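Local coordinates for protein frutapin (Artocarpus altilis, PDB 5M6O) that binds mannose, as a lectin of the jacalin family, and probably recognises mannose-containing glycans, at residues Thr94-Ser99 and Gly138-Ala143. Numbering follows the deposited sequence.
Sequences TPVVRS and GDLLDA. With MAN (alpha-D-mannopyranose), chain E.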
# COMPACT_ATOMS: atom_id res chain seq x y z
N THR A 94 -18.31 -8.94 -29.11
CA THR A 94 -17.77 -8.90 -27.83
C THR A 94 -18.64 -7.98 -26.98
O THR A 94 -19.32 -7.10 -27.60
CB THR A 94 -16.28 -8.47 -27.93
OG1 THR A 94 -16.16 -7.25 -28.68
CG2 THR A 94 -15.52 -9.61 -28.65
N PRO A 95 -18.72 -8.27 -25.64
CA PRO A 95 -19.47 -7.47 -24.71
C PRO A 95 -18.84 -6.09 -24.54
O PRO A 95 -17.63 -6.01 -24.60
CB PRO A 95 -19.37 -8.26 -23.35
CG PRO A 95 -18.48 -9.38 -23.63
CD PRO A 95 -18.54 -9.62 -25.08
N VAL A 96 -19.67 -5.09 -24.28
CA VAL A 96 -19.30 -3.67 -24.04
C VAL A 96 -19.97 -3.36 -22.75
O VAL A 96 -20.78 -4.13 -22.22
CB VAL A 96 -19.79 -2.70 -25.17
CG1 VAL A 96 -19.09 -3.12 -26.47
CG2 VAL A 96 -21.32 -2.63 -25.29
N VAL A 97 -19.62 -2.21 -22.19
CA VAL A 97 -20.22 -1.79 -20.91
C VAL A 97 -21.56 -1.14 -21.32
O VAL A 97 -21.58 -0.13 -22.03
CB VAL A 97 -19.33 -0.79 -20.20
CG1 VAL A 97 -20.05 -0.11 -18.97
CG2 VAL A 97 -18.04 -1.47 -19.86
N ARG A 98 -22.63 -1.79 -20.89
CA ARG A 98 -24.07 -1.44 -21.25
C ARG A 98 -24.65 -0.36 -20.27
O ARG A 98 -25.41 0.44 -20.67
CB ARG A 98 -24.97 -2.66 -21.32
CG ARG A 98 -24.58 -3.61 -22.45
CD ARG A 98 -24.65 -3.01 -23.86
NE ARG A 98 -25.98 -2.50 -24.05
CZ ARG A 98 -27.05 -3.18 -24.50
NH1 ARG A 98 -27.02 -4.48 -24.82
NH2 ARG A 98 -28.22 -2.54 -24.60
N SER A 99 -24.19 -0.38 -19.03
CA SER A 99 -24.60 0.51 -17.97
C SER A 99 -23.50 0.65 -16.92
O SER A 99 -22.73 -0.30 -16.63
CB SER A 99 -25.90 -0.04 -17.30
OG SER A 99 -26.51 0.72 -16.18
N GLY A 138 -13.79 1.93 -28.18
CA GLY A 138 -13.78 2.00 -29.65
C GLY A 138 -14.75 3.10 -30.03
O GLY A 138 -14.54 4.27 -29.73
N ASP A 139 -15.91 2.72 -30.60
CA ASP A 139 -17.12 3.57 -30.61
C ASP A 139 -17.80 3.70 -29.29
O ASP A 139 -18.56 4.66 -29.07
CB ASP A 139 -18.15 3.11 -31.68
CG ASP A 139 -17.57 3.10 -33.12
OD1 ASP A 139 -16.77 4.02 -33.48
OD2 ASP A 139 -17.92 2.19 -33.89
N LEU A 140 -17.59 2.73 -28.40
CA LEU A 140 -18.25 2.64 -27.09
C LEU A 140 -17.23 2.25 -26.03
O LEU A 140 -16.09 1.91 -26.40
CB LEU A 140 -19.27 1.44 -27.08
CG LEU A 140 -20.51 1.54 -28.01
CD1 LEU A 140 -21.31 0.28 -27.89
CD2 LEU A 140 -21.33 2.73 -27.59
N LEU A 141 -17.61 2.35 -24.75
CA LEU A 141 -16.77 1.81 -23.69
C LEU A 141 -16.88 0.30 -23.71
O LEU A 141 -17.92 -0.25 -23.23
CB LEU A 141 -17.29 2.32 -22.37
CG LEU A 141 -16.52 1.99 -21.10
CD1 LEU A 141 -15.15 2.54 -21.27
CD2 LEU A 141 -17.20 2.56 -19.87
N ASP A 142 -15.90 -0.41 -24.30
CA ASP A 142 -15.84 -1.83 -24.30
C ASP A 142 -15.54 -2.44 -22.93
O ASP A 142 -16.03 -3.53 -22.59
CB ASP A 142 -14.76 -2.30 -25.27
CG ASP A 142 -15.13 -2.12 -26.67
OD1 ASP A 142 -14.88 -1.07 -27.25
OD2 ASP A 142 -15.66 -3.09 -27.27
N ALA A 143 -14.66 -1.79 -22.14
CA ALA A 143 -14.30 -2.33 -20.82
C ALA A 143 -13.98 -1.24 -19.84
O ALA A 143 -13.55 -0.17 -20.31
CB ALA A 143 -13.16 -3.38 -20.86
C1 MAN E . -15.60 -0.52 -32.83
C2 MAN E . -14.34 -1.30 -32.60
C3 MAN E . -14.68 -2.58 -31.82
C4 MAN E . -15.51 -2.23 -30.57
C5 MAN E . -16.76 -1.34 -30.91
C6 MAN E . -17.41 -0.85 -29.62
O1 MAN E . -16.45 -1.37 -33.61
O2 MAN E . -13.44 -0.28 -32.04
O3 MAN E . -13.50 -3.30 -31.57
O4 MAN E . -15.87 -3.37 -29.78
O5 MAN E . -16.35 -0.15 -31.64
O6 MAN E . -16.52 0.05 -28.89
O HOH W 1 -15.86 -5.39 -26.52
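Val97 N donates to Leu141 O (2.8 Å, 166° at the hydrogen), a nearly straight bond between strands of different sheets that run at 114° to each other. With CG1 anti to the backbone N (chi1 169°), beta-branched Val97 splits its methyls, CG1 meeting Leu141 CD2 and CG2 lying 4.0 Å from Leu141 CG; the Val97 and Leu141 side chains also touch Ile38. Val96 flanks Asp142, its CG1 3.5 Å from Asp142 OD2, while its CG2 meets Leu140 CD1 at 3.9 Å. The forked carboxylate of Asp142 spans two mannose hydroxyls, one oxygen for each, which is why an aspartate fits: O4 donates to OD2 and O6 to OD1, the latter at 2.6 Å. A water accepts from Thr94 OG1 and donates to Pro95 O; its approach to Asp142 OD2 is unusually close, and bonding there is doubtful. On the sugar side, Asp139 N donates to mannose O5 and Leu140 N to O6, while Gly138 brings CA within 3.3 Å of mannose O2, where a beta carbon would collide with that oxygen. Gly16 N also bonds the sugar. Backbone N-H groups and one aspartate closing on a hexose mark the carbohydrate site of the jacalin-related beta-prism, where strands of two of its sheets meet.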